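Local coordinates for protein DNA photolyase (Agrobacterium tumefaciens, PDB 4U63) that probably repairs ultraviolet-damaged DNA by light-driven splitting of cyclobutane pyrimidine dimers, using a flavin cofactor and a methenyltetrahydrofolate antenna, at residues 97-102 with 130-135; 301-306 with 399-404; 339-344 with 350-355. One frame throughout, in Å; residues are numbered along the deposited sequence. Where two conformers were deposited one is given.

Contact 1. Residues 97-102 with 130-135. With SO4 (sulfate ion), chain O; SO4 (sulfate ion), chain E.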
loop_
_atom_site.group_PDB
_atom_site.type_symbol
_atom_site.label_atom_id
_atom_site.label_comp_id
_atom_site.label_asym_id
_atom_site.label_seq_id
_atom_site.Cartn_x
_atom_site.Cartn_y
_atom_site.Cartn_z
ATOM N N GLY A 97 -8.011 -16.667 -15.142
ATOM C CA GLY A 97 -7.134 -17.291 -16.136
ATOM C C GLY A 97 -6.421 -16.274 -16.991
ATOM O O GLY A 97 -6.150 -15.162 -16.541
ATOM N N ASP A 98 -6.122 -16.669 -18.229
ATOM C CA ASP A 98 -5.382 -15.836 -19.173
ATOM C C ASP A 98 -6.234 -14.655 -19.623
ATOM O O ASP A 98 -7.336 -14.844 -20.152
ATOM C CB ASP A 98 -4.967 -16.678 -20.379
ATOM C CG ASP A 98 -4.150 -15.903 -21.392
ATOM O OD1 ASP A 98 -2.978 -15.595 -21.106
ATOM O OD2 ASP A 98 -4.677 -15.626 -22.488
ATOM N N ALA A 99 -5.717 -13.446 -19.417
ATOM C CA ALA A 99 -6.470 -12.220 -19.706
ATOM C C ALA A 99 -6.841 -12.121 -21.183
ATOM O O ALA A 99 -7.971 -11.777 -21.515
ATOM C CB ALA A 99 -5.680 -10.994 -19.278
ATOM N N GLU A 100 -5.893 -12.432 -22.066
ATOM C CA GLU A 100 -6.159 -12.355 -23.501
ATOM C C GLU A 100 -7.297 -13.290 -23.909
ATOM O O GLU A 100 -8.205 -12.878 -24.620
ATOM C CB GLU A 100 -4.911 -12.659 -24.324
ATOM C CG GLU A 100 -5.136 -12.434 -25.811
ATOM C CD GLU A 100 -3.977 -12.879 -26.690
ATOM O OE1 GLU A 100 -2.962 -13.386 -26.185
ATOM O OE2 GLU A 100 -4.102 -12.720 -27.915
ATOM N N ARG A 101 -7.229 -14.542 -23.457
ATOM C CA ARG A 101 -8.257 -15.542 -23.764
ATOM C C ARG A 101 -9.623 -15.105 -23.212
ATOM O O ARG A 101 -10.637 -15.198 -23.906
ATOM C CB ARG A 101 -7.838 -16.912 -23.204
ATOM C CG ARG A 101 -8.559 -18.122 -23.787
ATOM C CD ARG A 101 -9.858 -18.446 -23.070
ATOM N NE ARG A 101 -9.667 -18.655 -21.628
ATOM C CZ ARG A 101 -10.615 -18.519 -20.694
ATOM N NH1 ARG A 101 -11.864 -18.161 -21.014
ATOM N NH2 ARG A 101 -10.310 -18.737 -19.417
ATOM N N ILE A 102 -9.643 -14.617 -21.976
ATOM C CA ILE A 102 -10.896 -14.161 -21.347
ATOM C C ILE A 102 -11.492 -12.974 -22.103
ATOM O O ILE A 102 -12.694 -12.947 -22.388
ATOM C CB ILE A 102 -10.684 -13.812 -19.857
ATOM C CG1 ILE A 102 -10.517 -15.099 -19.055
ATOM C CG2 ILE A 102 -11.846 -12.998 -19.293
ATOM C CD1 ILE A 102 -9.813 -14.895 -17.741
ATOM N N LYS A 130 0.870 -3.501 -22.152
ATOM C CA LYS A 130 1.433 -3.124 -23.459
ATOM C C LYS A 130 1.334 -4.274 -24.470
ATOM O O LYS A 130 0.940 -4.069 -25.628
ATOM C CB LYS A 130 2.889 -2.657 -23.314
ATOM C CG LYS A 130 3.532 -2.185 -24.623
ATOM C CD LYS A 130 4.924 -1.607 -24.402
ATOM C CE LYS A 130 5.511 -1.051 -25.698
ATOM N NZ LYS A 130 6.953 -0.702 -25.547
ATOM N N ALA A 131 1.682 -5.481 -24.031
ATOM C CA ALA A 131 1.678 -6.650 -24.917
ATOM C C ALA A 131 0.258 -7.012 -25.340
ATOM O O ALA A 131 -0.006 -7.273 -26.512
ATOM C CB ALA A 131 2.348 -7.835 -24.243
ATOM N N LEU A 132 -0.650 -7.005 -24.370
ATOM C CA LEU A 132 -2.038 -7.346 -24.608
ATOM C C LEU A 132 -2.688 -6.351 -25.557
ATOM O O LEU A 132 -3.408 -6.745 -26.486
ATOM C CB LEU A 132 -2.789 -7.386 -23.282
ATOM C CG LEU A 132 -4.267 -7.732 -23.345
ATOM C CD1 LEU A 132 -4.501 -9.112 -23.932
ATOM C CD2 LEU A 132 -4.837 -7.626 -21.948
ATOM N N LYS A 133 -2.416 -5.065 -25.323
ATOM C CA LYS A 133 -2.952 -3.981 -26.140
ATOM C C LYS A 133 -2.557 -4.142 -27.603
ATOM O O LYS A 133 -3.405 -4.017 -28.492
ATOM C CB LYS A 133 -2.468 -2.640 -25.594
ATOM C CG LYS A 133 -2.992 -1.419 -26.316
ATOM C CD LYS A 133 -2.777 -0.160 -25.492
ATOM C CE LYS A 133 -1.301 0.181 -25.352
ATOM N NZ LYS A 133 -1.114 1.453 -24.599
ATOM N N GLN A 134 -1.278 -4.435 -27.856
ATOM C CA GLN A 134 -0.817 -4.645 -29.227
ATOM C C GLN A 134 -1.498 -5.849 -29.890
ATOM O O GLN A 134 -1.866 -5.781 -31.061
ATOM C CB GLN A 134 0.707 -4.816 -29.274
ATOM C CG GLN A 134 1.286 -4.873 -30.685
ATOM C CD GLN A 134 1.004 -3.611 -31.477
ATOM O OE1 GLN A 134 1.375 -2.517 -31.060
ATOM N NE2 GLN A 134 0.346 -3.754 -32.618
ATOM N N LYS A 135 -1.646 -6.946 -29.155
ATOM C CA LYS A 135 -2.295 -8.147 -29.704
ATOM C C LYS A 135 -3.749 -7.881 -30.066
ATOM O O LYS A 135 -4.203 -8.295 -31.123
ATOM C CB LYS A 135 -2.229 -9.318 -28.722
ATOM C CG LYS A 135 -0.871 -10.000 -28.670
ATOM C CD LYS A 135 -0.853 -11.068 -27.595
ATOM C CE LYS A 135 0.558 -11.528 -27.270
ATOM N NZ LYS A 135 1.148 -12.395 -28.324
HETATM S S SO4 O . -6.716 -20.277 -19.561
HETATM O O1 SO4 O . -6.141 -20.096 -20.913
HETATM O O2 SO4 O . -7.329 -21.618 -19.450
HETATM O O3 SO4 O . -5.649 -20.149 -18.548
HETATM O O4 SO4 O . -7.732 -19.231 -19.321
HETATM S S SO4 E . -3.604 4.430 -24.978
HETATM O O1 SO4 E . -3.004 4.234 -26.310
HETATM O O2 SO4 E . -5.071 4.523 -25.063
HETATM O O3 SO4 E . -3.216 3.277 -24.140
HETATM O O4 SO4 E . -3.095 5.687 -24.391
#
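The E100 carboxylate is met by the aliphatic part of K135: CD of K135 lies 3.4 Å from E100 OE1, standing obliquely above the carboxylate plane and out past its oxygens. The second flat group, the R101 guanidinium, has I102 CG1 over one face, toward the rim, and a sulfate oxygen at its edge.

E100 runs out fully extended, CG anti to the backbone N (chi1 -174°), and the K135 chain crosses it at about a right angle. The charges do not touch, since E100 OE1 and K135 NZ are 4.7 Å apart, and OE2 of E100 is in a salt bridge with R104 one turn on. Nearer the backbone, the E100 and L132 side chains lie alongside, pointing opposite ways, with L132 CD1 3.6 Å from E100 CB. A99 CB lies 4.4 Å from L132 CD2, and both side chains rest on W30 of strand 27-31. This is the Rossmann-like domain of photolyases: helix 99-110 is the crossover between parallel strands 93-96 and 114-118, and helix 123-138 packs beside it over the sheet.

D98 caps the start of the first helix, its OD2 accepting from R101 N at 2.9 Å. Its own backbone N and the NE and NH2 of R101 all donate to one sulfate oxygen, O4, the shortest bond being R101 NH2 to O4 at 2.6 Å. That ion probably comes from the crystallisation liquor, as does the second sulfate, whose O3 is held by K133 NZ at 2.8 Å.

Contact 2. Residues 301-306 with 399-404. With FAD (flavin-adenine dinucleotide), chain C.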
loop_
_atom_site.group_PDB
_atom_site.type_symbol
_atom_site.label_atom_id
_atom_site.label_comp_id
_atom_site.label_asym_id
_atom_site.label_seq_id
_atom_site.Cartn_x
_atom_site.Cartn_y
_atom_site.Cartn_z
ATOM N N GLU A 301 3.872 8.983 -4.886
ATOM C CA GLU A 301 4.264 9.313 -6.265
ATOM C C GLU A 301 5.733 9.018 -6.512
ATOM O O GLU A 301 6.104 8.412 -7.529
ATOM C CB GLU A 301 4.000 10.787 -6.561
ATOM C CG GLU A 301 2.532 11.190 -6.486
ATOM C CD GLU A 301 1.711 10.647 -7.634
ATOM O OE1 GLU A 301 2.192 10.641 -8.804
ATOM O OE2 GLU A 301 0.562 10.232 -7.370
ATOM N N PHE A 302 6.572 9.463 -5.578
ATOM C CA PHE A 302 8.008 9.316 -5.719
ATOM C C PHE A 302 8.410 7.842 -5.731
ATOM O O PHE A 302 9.279 7.441 -6.506
ATOM C CB PHE A 302 8.716 10.072 -4.597
ATOM C CG PHE A 302 10.205 10.146 -4.746
ATOM C CD1 PHE A 302 10.787 10.609 -5.928
ATOM C CD2 PHE A 302 11.050 9.791 -3.678
ATOM C CE1 PHE A 302 12.174 10.685 -6.058
ATOM C CE2 PHE A 302 12.427 9.879 -3.806
ATOM C CZ PHE A 302 12.993 10.325 -5.002
ATOM N N CYS A 303 7.777 7.033 -4.877
ATOM C CA CYS A 303 8.052 5.589 -4.869
ATOM C C CYS A 303 7.764 4.961 -6.239
ATOM O O CYS A 303 8.553 4.136 -6.735
ATOM C CB CYS A 303 7.259 4.890 -3.765
ATOM S SG CYS A 303 7.818 5.311 -2.096
ATOM N N TYR A 304 6.644 5.356 -6.855
ATOM C CA TYR A 304 6.303 4.885 -8.203
ATOM C C TYR A 304 7.290 5.403 -9.263
ATOM O O TYR A 304 7.604 4.692 -10.214
ATOM C CB TYR A 304 4.849 5.221 -8.564
ATOM C CG TYR A 304 3.880 4.170 -8.080
ATOM C CD1 TYR A 304 3.574 3.073 -8.873
ATOM C CD2 TYR A 304 3.285 4.256 -6.826
ATOM C CE1 TYR A 304 2.704 2.095 -8.438
ATOM C CE2 TYR A 304 2.410 3.277 -6.388
ATOM C CZ TYR A 304 2.121 2.207 -7.204
ATOM O OH TYR A 304 1.268 1.223 -6.803
ATOM N N HIS A 305 7.771 6.634 -9.086
ATOM C CA HIS A 305 8.799 7.195 -9.981
ATOM C C HIS A 305 10.058 6.336 -9.964
ATOM O O HIS A 305 10.622 5.994 -11.016
ATOM C CB HIS A 305 9.126 8.630 -9.558
ATOM C CG HIS A 305 9.841 9.408 -10.598
ATOM N ND1 HIS A 305 9.203 9.957 -11.685
ATOM C CD2 HIS A 305 11.144 9.723 -10.728
ATOM C CE1 HIS A 305 10.083 10.574 -12.446
ATOM N NE2 HIS A 305 11.265 10.457 -11.880
ATOM N N LEU A 306 10.501 6.001 -8.757
ATOM C CA LEU A 306 11.693 5.181 -8.568
ATOM C C LEU A 306 11.504 3.770 -9.124
ATOM O O LEU A 306 12.411 3.227 -9.758
ATOM C CB LEU A 306 12.072 5.124 -7.079
ATOM C CG LEU A 306 12.526 6.442 -6.442
ATOM C CD1 LEU A 306 12.870 6.196 -4.993
ATOM C CD2 LEU A 306 13.712 7.072 -7.158
ATOM N N ASN A 399 6.450 -0.292 -0.755
ATOM C CA ASN A 399 7.074 -1.258 0.135
ATOM C C ASN A 399 8.571 -1.392 -0.198
ATOM O O ASN A 399 9.434 -1.149 0.652
ATOM C CB ASN A 399 6.350 -2.600 0.039
ATOM C CG ASN A 399 6.667 -3.534 1.189
ATOM O OD1 ASN A 399 6.925 -3.104 2.312
ATOM N ND2 ASN A 399 6.638 -4.833 0.910
ATOM N N ALA A 400 8.866 -1.732 -1.447
ATOM C CA ALA A 400 10.252 -1.867 -1.908
ATOM C C ALA A 400 11.089 -0.614 -1.667
ATOM O O ALA A 400 12.196 -0.688 -1.142
ATOM C CB ALA A 400 10.287 -2.224 -3.392
ATOM N N ALA A 401 10.545 0.539 -2.055
ATOM C CA ALA A 401 11.285 1.803 -1.916
ATOM C C ALA A 401 11.644 2.082 -0.466
ATOM O O ALA A 401 12.772 2.435 -0.150
ATOM C CB ALA A 401 10.485 2.959 -2.478
ATOM N N ASN A 402 10.663 1.943 0.427
ATOM C CA ASN A 402 10.909 2.234 1.837
ATOM C C ASN A 402 11.897 1.267 2.483
ATOM O O ASN A 402 12.756 1.689 3.238
ATOM C CB ASN A 402 9.592 2.324 2.621
ATOM C CG ASN A 402 8.887 3.654 2.406
ATOM O OD1 ASN A 402 9.238 4.647 3.040
ATOM N ND2 ASN A 402 7.910 3.685 1.516
ATOM N N TRP A 403 11.788 -0.018 2.171
ATOM C CA TRP A 403 12.790 -0.989 2.640
ATOM C C TRP A 403 14.206 -0.622 2.170
ATOM O O TRP A 403 15.157 -0.663 2.962
ATOM C CB TRP A 403 12.422 -2.413 2.218
ATOM C CG TRP A 403 11.401 -3.029 3.136
ATOM C CD1 TRP A 403 10.059 -3.094 2.945
ATOM C CD2 TRP A 403 11.666 -3.642 4.396
ATOM N NE1 TRP A 403 9.454 -3.719 4.022
ATOM C CE2 TRP A 403 10.424 -4.058 4.929
ATOM C CE3 TRP A 403 12.838 -3.871 5.137
ATOM C CZ2 TRP A 403 10.324 -4.705 6.153
ATOM C CZ3 TRP A 403 12.744 -4.506 6.352
ATOM C CH2 TRP A 403 11.488 -4.917 6.857
ATOM N N GLN A 404 14.347 -0.239 0.902
ATOM C CA GLN A 404 15.664 0.160 0.384
ATOM C C GLN A 404 16.234 1.397 1.092
ATOM O O GLN A 404 17.435 1.449 1.369
ATOM C CB GLN A 404 15.638 0.358 -1.133
ATOM C CG GLN A 404 15.446 -0.952 -1.893
ATOM C CD GLN A 404 16.562 -1.262 -2.893
ATOM O OE1 GLN A 404 17.726 -0.954 -2.665
ATOM N NE2 GLN A 404 16.201 -1.896 -3.987
HETATM P PA FAD C . -0.827 9.165 5.961
HETATM O O1A FAD C . 0.180 9.725 6.913
HETATM O O2A FAD C . -2.264 9.527 6.139
HETATM O O5B FAD C . -0.297 9.516 4.487
HETATM C C5B FAD C . -1.183 9.643 3.369
HETATM C C4B FAD C . -0.763 8.748 2.211
HETATM O O4B FAD C . 0.544 9.079 1.748
HETATM C C3B FAD C . -0.700 7.282 2.572
HETATM O O3B FAD C . -2.000 6.671 2.583
HETATM C C2B FAD C . 0.230 6.742 1.507
HETATM O O2B FAD C . -0.461 6.493 0.281
HETATM C C1B FAD C . 1.199 7.880 1.303
HETATM N N9A FAD C . 2.453 7.751 2.079
HETATM C C8A FAD C . 2.676 8.242 3.311
HETATM N N7A FAD C . 3.934 7.980 3.721
HETATM C C5A FAD C . 4.553 7.318 2.720
HETATM C C6A FAD C . 5.888 6.747 2.519
HETATM N N6A FAD C . 6.822 6.850 3.485
HETATM N N1A FAD C . 6.122 6.124 1.342
HETATM C C2A FAD C . 5.175 6.016 0.382
HETATM N N3A FAD C . 3.931 6.524 0.512
HETATM C C4A FAD C . 3.576 7.168 1.641
HETATM N N1 FAD C . 3.029 2.466 2.162
HETATM C C2 FAD C . 2.156 1.838 1.343
HETATM O O2 FAD C . 1.209 2.518 0.887
HETATM N N3 FAD C . 2.292 0.528 1.018
HETATM C C4 FAD C . 3.312 -0.231 1.492
HETATM O O4 FAD C . 3.442 -1.442 1.175
HETATM C C4X FAD C . 4.296 0.390 2.401
HETATM N N5 FAD C . 5.342 -0.293 2.952
HETATM C C5X FAD C . 6.240 0.335 3.767
HETATM C C6 FAD C . 7.321 -0.350 4.305
HETATM C C7 FAD C . 8.238 0.280 5.151
HETATM C C7M FAD C . 9.408 -0.484 5.728
HETATM C C8 FAD C . 8.059 1.708 5.494
HETATM C C8M FAD C . 9.022 2.445 6.400
HETATM C C9 FAD C . 6.993 2.390 4.969
HETATM C C9A FAD C . 6.068 1.781 4.116
HETATM N N10 FAD C . 4.958 2.498 3.580
HETATM C C10 FAD C . 4.075 1.824 2.719
HETATM C "C1'" FAD C . 4.760 3.932 3.821
HETATM C "C2'" FAD C . 3.911 4.396 4.985
HETATM O "O2'" FAD C . 4.398 3.801 6.193
HETATM C "C3'" FAD C . 2.439 4.103 4.775
HETATM O "O3'" FAD C . 1.983 4.645 3.539
HETATM C "C4'" FAD C . 1.643 4.710 5.931
HETATM O "O4'" FAD C . 1.950 4.003 7.130
HETATM C "C5'" FAD C . 0.161 4.612 5.630
HETATM O "O5'" FAD C . -0.637 5.162 6.688
HETATM P P FAD C . -1.634 6.375 6.350
HETATM O O1P FAD C . -2.396 6.701 7.586
HETATM O O2P FAD C . -2.463 6.048 5.139
HETATM O O3P FAD C . -0.608 7.556 5.986
#
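This contact belongs to the FAD pocket, where helix 287-309 and helix 398-407 meet against the folded cofactor. The helices touch through C303 and A401, whose CA atoms are 5.8 Å apart; the small side chains permit this close approach, with C303 SG 3.6 Å from A401 CB. C303 turns its sulfur anti to the carbonyl carbon (chi1 -69°), so that SG also reaches the adenine, 3.7 Å from FAD C2A, and lies beside the N402 amide.

N402 touches both ends of the cofactor. Its amide pairs with the edge of the adenine in two directions at once: ND2 donates to FAD N1A at 3.0 Å, nearly straight at 166°, while OD1 accepts from FAD N6A over a longer 3.3 Å. ND2 is bonded to S398 O as well, which helps fix the rotation of the amide. The same side chain packs on the isoalloxazine, CB being 3.3 Å from FAD C8, so it is wedged between the two ring systems of the cofactor.

One turn back, N399 presents OD1 to the flavin, 3.3 Å from FAD N5, and its ND2 is held by E384 O, a second-shell bond that orients the amide. W403 takes the flavin methyl C7M over one face, 3.6 Å above the ring plane, and touches W380 of helix 380-390. An asparagine facing N5, a U-shaped FAD with adenine near flavin, and a flavin-side tryptophan next to a second one, consistent with the start of the tryptophan triad for photoreduction, are hallmarks of the photolyase FAD-binding domain.

Contact 3. Residues 339-344 with 350-355. With MHF (5,10-methenyl-6,7,8-trihydrofolic acid), chain B.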
loop_
_atom_site.group_PDB
_atom_site.type_symbol
_atom_site.label_atom_id
_atom_site.label_comp_id
_atom_site.label_asym_id
_atom_site.label_seq_id
_atom_site.Cartn_x
_atom_site.Cartn_y
_atom_site.Cartn_z
ATOM N N ARG A 339 6.943 -12.415 14.745
ATOM C CA ARG A 339 6.001 -12.641 15.845
ATOM C C ARG A 339 5.943 -11.523 16.887
ATOM O O ARG A 339 5.132 -11.591 17.823
ATOM C CB ARG A 339 6.380 -13.928 16.558
ATOM C CG ARG A 339 6.238 -15.163 15.695
ATOM C CD ARG A 339 7.020 -16.314 16.284
ATOM N NE ARG A 339 6.846 -17.526 15.490
ATOM C CZ ARG A 339 7.583 -18.629 15.608
ATOM N NH1 ARG A 339 8.570 -18.702 16.502
ATOM N NH2 ARG A 339 7.333 -19.670 14.820
ATOM N N GLY A 340 6.793 -10.512 16.750
ATOM C CA GLY A 340 6.914 -9.492 17.767
ATOM C C GLY A 340 7.372 -10.071 19.091
ATOM O O GLY A 340 6.780 -9.777 20.140
ATOM N N MET A 341 8.415 -10.903 19.043
ATOM C CA MET A 341 9.032 -11.478 20.242
ATOM C C MET A 341 10.538 -11.175 20.294
ATOM O O MET A 341 11.346 -12.044 20.616
ATOM C CB MET A 341 8.791 -12.991 20.285
ATOM C CG MET A 341 7.325 -13.384 20.411
ATOM S SD MET A 341 6.605 -12.979 22.015
ATOM C CE MET A 341 7.540 -14.065 23.076
ATOM N N THR A 342 10.899 -9.930 19.982
ATOM C CA THR A 342 12.286 -9.494 19.998
ATOM C C THR A 342 12.770 -9.081 21.389
ATOM O O THR A 342 13.974 -9.032 21.628
ATOM C CB THR A 342 12.495 -8.315 19.044
ATOM O OG1 THR A 342 11.794 -7.158 19.536
ATOM C CG2 THR A 342 11.992 -8.666 17.641
ATOM N N GLY A 343 11.840 -8.768 22.293
ATOM C CA GLY A 343 12.186 -8.257 23.625
ATOM C C GLY A 343 12.412 -6.747 23.652
ATOM O O GLY A 343 12.752 -6.195 24.704
ATOM N N TYR A 344 12.243 -6.092 22.494
ATOM C CA TYR A 344 12.273 -4.634 22.363
ATOM C C TYR A 344 10.823 -4.185 22.187
ATOM O O TYR A 344 10.244 -4.370 21.113
ATOM C CB TYR A 344 13.130 -4.214 21.159
ATOM C CG TYR A 344 14.607 -4.389 21.410
ATOM C CD1 TYR A 344 15.226 -5.632 21.228
ATOM C CD2 TYR A 344 15.391 -3.322 21.854
ATOM C CE1 TYR A 344 16.583 -5.803 21.474
ATOM C CE2 TYR A 344 16.744 -3.483 22.102
ATOM C CZ TYR A 344 17.339 -4.723 21.912
ATOM O OH TYR A 344 18.686 -4.868 22.163
ATOM N N GLY A 350 4.855 -2.891 17.135
ATOM C CA GLY A 350 4.653 -2.750 15.700
ATOM C C GLY A 350 4.306 -4.047 14.999
ATOM O O GLY A 350 3.340 -4.115 14.226
ATOM N N MET A 351 5.082 -5.093 15.278
ATOM C CA MET A 351 4.867 -6.371 14.606
ATOM C C MET A 351 3.526 -6.989 15.012
ATOM O O MET A 351 2.863 -7.632 14.196
ATOM C CB MET A 351 6.036 -7.328 14.859
ATOM C CG MET A 351 7.388 -6.779 14.404
ATOM S SD MET A 351 7.428 -6.192 12.702
ATOM C CE MET A 351 7.230 -7.733 11.814
ATOM N N ARG A 352 3.119 -6.763 16.257
ATOM C CA ARG A 352 1.819 -7.251 16.737
ATOM C C ARG A 352 0.659 -6.439 16.177
ATOM O O ARG A 352 -0.389 -7.002 15.842
ATOM C CB ARG A 352 1.792 -7.285 18.255
ATOM C CG ARG A 352 2.770 -8.303 18.800
ATOM C CD ARG A 352 2.773 -8.286 20.313
ATOM N NE ARG A 352 3.945 -8.945 20.877
ATOM C CZ ARG A 352 4.055 -9.337 22.136
ATOM N NH1 ARG A 352 3.046 -9.167 22.997
ATOM N NH2 ARG A 352 5.182 -9.923 22.559
ATOM N N GLN A 353 0.837 -5.122 16.074
ATOM C CA GLN A 353 -0.141 -4.280 15.394
ATOM C C GLN A 353 -0.390 -4.781 13.976
ATOM O O GLN A 353 -1.533 -4.917 13.546
ATOM C CB GLN A 353 0.319 -2.817 15.348
ATOM C CG GLN A 353 -0.642 -1.928 14.578
ATOM C CD GLN A 353 -0.203 -0.486 14.466
ATOM O OE1 GLN A 353 0.991 -0.168 14.375
ATOM N NE2 GLN A 353 -1.178 0.403 14.446
ATOM N N LEU A 354 0.699 -5.036 13.255
ATOM C CA LEU A 354 0.642 -5.548 11.896
ATOM C C LEU A 354 -0.137 -6.862 11.820
ATOM O O LEU A 354 -1.036 -7.020 10.981
ATOM C CB LEU A 354 2.066 -5.742 11.372
ATOM C CG LEU A 354 2.283 -6.360 9.995
ATOM C CD1 LEU A 354 1.553 -5.586 8.909
ATOM C CD2 LEU A 354 3.774 -6.422 9.706
ATOM N N TRP A 355 0.193 -7.795 12.698
ATOM C CA TRP A 355 -0.492 -9.083 12.727
ATOM C C TRP A 355 -1.993 -8.931 13.003
ATOM O O TRP A 355 -2.810 -9.611 12.373
ATOM C CB TRP A 355 0.134 -10.000 13.775
ATOM C CG TRP A 355 -0.259 -11.421 13.651
ATOM C CD1 TRP A 355 -0.994 -12.146 14.538
ATOM C CD2 TRP A 355 0.069 -12.310 12.577
ATOM N NE1 TRP A 355 -1.150 -13.428 14.086
ATOM C CE2 TRP A 355 -0.506 -13.558 12.884
ATOM C CE3 TRP A 355 0.791 -12.171 11.386
ATOM C CZ2 TRP A 355 -0.375 -14.668 12.041
ATOM C CZ3 TRP A 355 0.918 -13.279 10.544
ATOM C CH2 TRP A 355 0.339 -14.503 10.877
HETATM N N1 MHF B . -1.660 -10.743 7.727
HETATM C C2 MHF B . -1.965 -10.168 8.895
HETATM N NA2 MHF B . -1.923 -8.823 8.959
HETATM N N3 MHF B . -2.330 -10.895 10.005
HETATM C C4 MHF B . -2.373 -12.239 9.963
HETATM O O4 MHF B . -2.692 -12.912 10.958
HETATM C C4A MHF B . -2.043 -12.900 8.693
HETATM N N5 MHF B . -1.993 -14.270 8.506
HETATM C C6 MHF B . -1.248 -14.875 7.400
HETATM C C7 MHF B . -1.621 -14.076 6.147
HETATM N N8 MHF B . -1.375 -12.645 6.365
HETATM C C8A MHF B . -1.657 -12.065 7.554
HETATM C C9 MHF B . -1.657 -16.360 7.436
HETATM N N10 MHF B . -2.668 -16.445 8.510
HETATM C C11 MHF B . -2.475 -15.289 9.370
HETATM C C12 MHF B . -3.387 -20.083 10.555
HETATM C C13 MHF B . -3.020 -18.949 11.294
HETATM C C14 MHF B . -2.765 -17.749 10.656
HETATM C C15 MHF B . -2.862 -17.651 9.250
HETATM C C16 MHF B . -3.252 -18.767 8.521
HETATM C C17 MHF B . -3.511 -19.973 9.165
HETATM C C MHF B . -3.692 -21.399 11.223
HETATM O O MHF B . -4.195 -22.271 10.532
HETATM N N MHF B . -3.482 -21.557 12.537
HETATM C CA MHF B . -3.901 -22.714 13.312
HETATM C CB MHF B . -2.712 -23.509 13.850
HETATM C CG MHF B . -1.482 -23.471 12.947
HETATM C CD MHF B . -0.659 -22.199 13.044
HETATM O OE1 MHF B . -0.902 -21.357 13.936
HETATM O OE2 MHF B . 0.254 -22.026 12.211
HETATM C CT MHF B . -4.765 -22.260 14.461
HETATM O O1 MHF B . -5.982 -22.541 14.433
HETATM O O2 MHF B . -4.251 -21.615 15.406
#
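NE and NH2 of R352 both donate to the carbonyl oxygen of G340, NH2 at 2.9 Å almost in line with the C=O bond (163°), NE at 3.0 Å from well off that line (136°). The oxygen lies in the guanidinium plane, so the carbonyl meets the edge of the group, and the paired bonds fix the rotation of the guanidinium. The arm reaches this far because R352 is extended from CG to NE. Its remaining nitrogen, NH1, forms a salt bridge with E442, so the guanidinium links the turn to a third part of the chain. M341 SD comes near R352 NH2, but M341 has two conformers and this contact is doubtful.

G340 ends helix 331-338 in a Schellman motif, with positive phi (61°). Without a side chain it lets the following helix come close, G340 CA sitting 3.7 Å from M351 CB. From there M351 bends away, towards W386 and V368. Beyond the turn the chain makes an ST turn, T342 OG1 accepting from the backbone N of Y344, the N-cap residue of helix 345-357; T342 OG1 also bonds to D348 in the first turn of that helix.

The far end of the 350-355 segment reaches the antenna folate. L354 O accepts from MHF NA2 at 2.9 Å, and W355 O is 2.7 Å from MHF N3. The indole of W355 has the pterin over one face, with MHF O4 2.9 Å above the plane near the centre of the ring, while L354 packs on W386 and F387 of helix 380-390.

Starting from the N terminus, contact 1 closes first: a 27-residue excursion through strand 114-118 brings helix 123-138 beside helix 99-110 on the Rossmann-like sheet. The chain then enters the FAD-binding domain, where contact 2 joins helix 287-309 to helix 398-407 across 92 residues, just over half of them helical. Contact 3 falls within that span, a local closure in which the loop after helix 331-338 folds back on helix 345-357, with only that helix's first five residues intervening. Contacts 2 and 3 come within about 7 Å at their nearest atoms, and helix 380-390 touches side chains of both. Contacts 1 and 3 lie on opposite sides of the chain's centre, their centres about 42 Å apart.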